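C alpha-dehydrogenase (Sphingobium sp. SYK-6, PDB 4YAC) belongs to the short-chain dehydrogenase/reductase family, binds NADH and probably oxidises a secondary alcohol with NAD+ in the breakdown of lignin beta-aryl ethers. Local coordinates at residues Val8-Gly13 and Ala73-Ala78; Ser183-Gly188 and Val232-Val237. All blocks are in the same frame, centred on the assembly; numbering follows the deposited sequence.

Contact 1 (Val8-Gly13 and Ala73-Ala78); sequences VAFVTG and AAVDEA. With NAI (1,4-dihydronicotinamide adenine dinucleotide), chain B.
The phenyl ring of F10 carries this contact, with V75 over one of its faces and A74 and A78 at its edge. Methyl CG2 of V75 lies 4.1 Å above the ring plane and is displaced toward the rim, its nearest ring atom being F10 CE2. Near the plane, the A74 carbonyl oxygen comes within 4.0 Å of F10 CE2, and A78 CB within 4.1 Å of F10 CD2. That oxygen accepts the helical bond from A78 N; the ring edge merely rests beside it at ordinary contact distance. With CG anti to the backbone N (chi1 -167°), F10 extends its flat ring from the strand to the helix. Alanine suits positions 74 and 78 because a single methyl lets the ring edge approach the helix backbone, while branched V75 also reaches T125 and V126 of helix 105-133. V35, A37 and L88 of the neighbouring strands also touch F10. Residues 73-78 run roughly antiparallel to strand 8-12, with 149° between their N-to-C directions. This is the Rossmann fold around its first strand, followed directly by G13, whose positive phi (73°) favours glycine and whose CA lies 3.6 Å from NADH O4B, opening the glycine-rich dinucleotide-binding turn.

Contact 2 (Ser183-Gly188 and Val232-Val237); sequences SLLCPG and VDLGRV
L234 joins helix 231-243 to the C-terminal end of strand 180-185 and the turn after it, in a small apolar contact where a helix covers one face of the central parallel sheet. L234 turns both methyls to the other segment. Its CD1 lies against the P187 ring, 4.0 Å from P187 CG, and L234 CD2 is 4.1 Å from CD1 of L185; the second methyl of L185, CD2, reaches L234 CD1 at the same distance, so the two leucines interlock by both branches. L185 has its CG anti to the backbone N (chi1 173°), which carries its branches from the strand toward the helix. In L234, by contrast, both torsions (chi1 -122°, chi2 -147°) lie away from staggered values, which may reflect modelling as much as strain. Leucine suits both sites because its forked end can fill the helix-sheet interface, and P187 adds a compact apolar ring to the turn. Q22 of helix 17-28 also touches L185, and V237 packs on Y273 of the second subunit. P187 and G188 form the Pro-Gly pair that follows the sixth strand in classical short-chain dehydrogenases, near the coenzyme: the P187 side chain lies about 8 Å from the bound NADH, so without touching it, and that of L234 about 4 Å from the side chain of the NADH-binding V18.

How the contacts relate
Both contacts pack a helix on the same parallel sheet through apolar side chains, with no hydrogen bond across either, but they lie on opposite faces of it, their centres 20 Å apart. Contact 1 uses an interior strand, 8-12, and all its touching residues are buried; an aromatic ring is fitted against small and branched residues. Contact 2 is nearer the centre of the chain, yet includes the partly exposed P187 and borders the second subunit; its chemistry is aliphatic, leucine against leucine and proline. The strand segments both run into glycine-containing turns on the coenzyme side, but that of contact 2 is poorly ordered at G188, just before the unmodelled residues 190-214.

Contact 1 (Val8-Gly13 and Ala73-Ala78)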
# COMPACT_ATOMS: atom_id res chain seq x y z
N VAL A 8 -3.59 10.57 -27.57
CA VAL A 8 -2.95 9.25 -27.52
C VAL A 8 -3.07 8.58 -26.16
O VAL A 8 -2.70 9.17 -25.14
CB VAL A 8 -1.46 9.36 -27.89
CG1 VAL A 8 -0.81 7.99 -27.92
CG2 VAL A 8 -1.31 10.05 -29.24
N ALA A 9 -3.56 7.35 -26.14
CA ALA A 9 -3.67 6.56 -24.92
C ALA A 9 -2.72 5.37 -24.97
O ALA A 9 -2.54 4.75 -26.01
CB ALA A 9 -5.10 6.09 -24.70
N PHE A 10 -2.13 5.06 -23.82
CA PHE A 10 -1.24 3.92 -23.68
C PHE A 10 -1.84 3.02 -22.60
O PHE A 10 -1.87 3.39 -21.43
CB PHE A 10 0.17 4.39 -23.31
CG PHE A 10 1.23 3.33 -23.43
CD1 PHE A 10 1.46 2.44 -22.39
CD2 PHE A 10 2.02 3.24 -24.56
CE1 PHE A 10 2.44 1.47 -22.49
CE2 PHE A 10 3.00 2.28 -24.67
CZ PHE A 10 3.21 1.39 -23.63
N VAL A 11 -2.35 1.85 -23.02
CA VAL A 11 -3.12 0.98 -22.13
C VAL A 11 -2.39 -0.34 -21.89
O VAL A 11 -2.23 -1.15 -22.81
CB VAL A 11 -4.52 0.68 -22.71
CG1 VAL A 11 -5.34 -0.17 -21.75
CG2 VAL A 11 -5.26 1.98 -23.02
N THR A 12 -1.96 -0.57 -20.65
CA THR A 12 -1.23 -1.79 -20.32
C THR A 12 -2.18 -2.93 -20.03
O THR A 12 -3.26 -2.74 -19.46
CB THR A 12 -0.29 -1.57 -19.12
OG1 THR A 12 -1.04 -1.45 -17.91
CG2 THR A 12 0.57 -0.33 -19.33
N GLY A 13 -1.78 -4.13 -20.43
CA GLY A 13 -2.63 -5.30 -20.32
C GLY A 13 -3.77 -5.28 -21.32
O GLY A 13 -4.71 -6.06 -21.21
N ALA A 73 11.31 1.74 -24.78
CA ALA A 73 11.28 1.52 -26.22
C ALA A 73 9.85 1.50 -26.74
O ALA A 73 9.56 2.02 -27.82
CB ALA A 73 11.98 0.21 -26.57
N ALA A 74 8.94 0.91 -25.95
CA ALA A 74 7.54 0.80 -26.34
C ALA A 74 6.87 2.17 -26.37
O ALA A 74 6.03 2.44 -27.23
CB ALA A 74 6.80 -0.13 -25.40
N VAL A 75 7.23 3.03 -25.43
CA VAL A 75 6.67 4.37 -25.40
C VAL A 75 7.27 5.20 -26.54
O VAL A 75 6.57 6.00 -27.16
CB VAL A 75 6.91 5.06 -24.04
CG1 VAL A 75 6.48 6.51 -24.09
CG2 VAL A 75 6.14 4.33 -22.96
N ASP A 76 8.55 5.01 -26.84
CA ASP A 76 9.16 5.63 -28.02
C ASP A 76 8.35 5.27 -29.26
O ASP A 76 8.03 6.13 -30.08
CB ASP A 76 10.59 5.16 -28.22
CG ASP A 76 11.57 5.84 -27.29
OD1 ASP A 76 11.16 6.62 -26.40
OD2 ASP A 76 12.78 5.57 -27.46
N GLU A 77 8.05 3.98 -29.39
CA GLU A 77 7.29 3.46 -30.51
C GLU A 77 5.92 4.14 -30.60
O GLU A 77 5.48 4.52 -31.69
CB GLU A 77 7.13 1.94 -30.38
CG GLU A 77 6.48 1.28 -31.58
CD GLU A 77 6.41 -0.23 -31.45
OE1 GLU A 77 7.45 -0.86 -31.14
OE2 GLU A 77 5.32 -0.79 -31.67
N ALA A 78 5.27 4.30 -29.46
CA ALA A 78 3.99 4.99 -29.40
C ALA A 78 4.12 6.41 -29.96
O ALA A 78 3.24 6.87 -30.69
CB ALA A 78 3.48 5.04 -27.97
PA NAI B . -6.70 -10.75 -17.79
O1A NAI B . -5.98 -12.07 -17.73
O2A NAI B . -8.03 -10.94 -18.56
O5B NAI B . -5.81 -9.68 -18.53
C5B NAI B . -4.54 -9.41 -18.06
C4B NAI B . -3.68 -8.98 -19.17
O4B NAI B . -2.45 -8.41 -18.61
C3B NAI B . -3.29 -10.11 -20.01
O3B NAI B . -3.47 -9.80 -21.39
C2B NAI B . -1.91 -10.36 -19.71
O2B NAI B . -1.21 -10.94 -20.83
C1B NAI B . -1.38 -9.06 -19.36
N9A NAI B . -0.16 -9.12 -18.60
C8A NAI B . 0.13 -9.91 -17.53
N7A NAI B . 1.39 -9.67 -17.11
C5A NAI B . 1.95 -8.71 -17.91
C6A NAI B . 3.18 -8.06 -17.99
N6A NAI B . 4.24 -8.35 -17.08
N1A NAI B . 3.38 -7.12 -18.96
C2A NAI B . 2.42 -6.81 -19.85
N3A NAI B . 1.22 -7.42 -19.80
C4A NAI B . 0.96 -8.36 -18.86
O3 NAI B . -6.98 -10.22 -16.37
PN NAI B . -8.22 -9.27 -16.03
O1N NAI B . -9.52 -10.02 -16.28
O2N NAI B . -8.14 -8.82 -14.50
O5D NAI B . -8.18 -8.01 -16.94

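Contact 2 (Ser183-Gly188 and Val232-Val237)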
# COMPACT_ATOMS: atom_id res chain seq x y z
N SER A 183 -6.37 9.42 -11.82
CA SER A 183 -7.53 8.62 -11.44
C SER A 183 -7.10 7.28 -10.88
O SER A 183 -6.16 6.65 -11.37
CB SER A 183 -8.46 8.40 -12.64
OG SER A 183 -9.01 9.62 -13.10
N LEU A 184 -7.82 6.85 -9.84
CA LEU A 184 -7.60 5.54 -9.23
C LEU A 184 -8.89 4.73 -9.31
O LEU A 184 -9.86 5.01 -8.62
CB LEU A 184 -7.16 5.70 -7.77
CG LEU A 184 -6.95 4.41 -6.98
CD1 LEU A 184 -5.81 3.58 -7.57
CD2 LEU A 184 -6.67 4.76 -5.53
N LEU A 185 -8.87 3.72 -10.18
CA LEU A 185 -10.00 2.80 -10.34
C LEU A 185 -9.80 1.58 -9.46
O LEU A 185 -8.74 0.95 -9.49
CB LEU A 185 -10.14 2.38 -11.80
CG LEU A 185 -11.17 1.28 -12.11
CD1 LEU A 185 -12.59 1.77 -11.84
CD2 LEU A 185 -11.01 0.80 -13.54
N CYS A 186 -10.83 1.24 -8.68
CA CYS A 186 -10.79 0.08 -7.80
C CYS A 186 -11.94 -0.87 -8.10
O CYS A 186 -12.99 -0.79 -7.46
CB CYS A 186 -10.85 0.52 -6.33
SG CYS A 186 -9.42 1.47 -5.79
N PRO A 187 -11.75 -1.76 -9.08
CA PRO A 187 -12.79 -2.75 -9.39
C PRO A 187 -13.03 -3.71 -8.23
O PRO A 187 -12.14 -3.89 -7.40
CB PRO A 187 -12.22 -3.50 -10.60
CG PRO A 187 -11.15 -2.61 -11.15
CD PRO A 187 -10.59 -1.89 -9.97
N GLY A 188 -14.21 -4.32 -8.18
CA GLY A 188 -14.46 -5.40 -7.25
C GLY A 188 -13.82 -6.66 -7.79
O GLY A 188 -12.63 -6.88 -7.61
N VAL A 232 -16.49 -3.40 -20.92
CA VAL A 232 -16.85 -2.21 -21.67
C VAL A 232 -17.58 -1.24 -20.75
O VAL A 232 -17.31 -0.04 -20.78
CB VAL A 232 -17.72 -2.57 -22.90
CG1 VAL A 232 -18.44 -1.34 -23.45
CG2 VAL A 232 -16.84 -3.19 -23.98
N ASP A 233 -18.48 -1.76 -19.91
CA ASP A 233 -19.19 -0.92 -18.95
C ASP A 233 -18.21 -0.22 -18.01
O ASP A 233 -18.32 0.98 -17.77
CB ASP A 233 -20.20 -1.74 -18.14
CG ASP A 233 -21.40 -2.16 -18.96
OD1 ASP A 233 -21.59 -1.63 -20.08
OD2 ASP A 233 -22.17 -3.02 -18.48
N LEU A 234 -17.25 -0.97 -17.47
CA LEU A 234 -16.26 -0.39 -16.58
C LEU A 234 -15.37 0.58 -17.35
O LEU A 234 -14.84 1.54 -16.80
CB LEU A 234 -15.39 -1.47 -15.92
CG LEU A 234 -15.31 -1.59 -14.39
CD1 LEU A 234 -13.92 -2.08 -14.00
CD2 LEU A 234 -15.62 -0.30 -13.63
N GLY A 235 -15.19 0.31 -18.64
CA GLY A 235 -14.44 1.20 -19.50
C GLY A 235 -15.10 2.56 -19.61
O GLY A 235 -14.42 3.59 -19.66
N ARG A 236 -16.43 2.57 -19.63
CA ARG A 236 -17.17 3.82 -19.71
C ARG A 236 -17.11 4.59 -18.40
O ARG A 236 -17.10 5.82 -18.40
CB ARG A 236 -18.62 3.55 -20.11
CG ARG A 236 -18.73 3.11 -21.55
CD ARG A 236 -20.13 2.66 -21.93
NE ARG A 236 -20.21 2.43 -23.37
CZ ARG A 236 -20.82 1.40 -23.94
NH1 ARG A 236 -21.44 0.47 -23.22
NH2 ARG A 236 -20.82 1.30 -25.27
N VAL A 237 -17.06 3.88 -17.28
CA VAL A 237 -16.87 4.51 -15.98
C VAL A 237 -15.53 5.24 -15.98
O VAL A 237 -15.42 6.36 -15.48
CB VAL A 237 -16.91 3.48 -14.82
CG1 VAL A 237 -16.52 4.12 -13.49
CG2 VAL A 237 -18.28 2.84 -14.73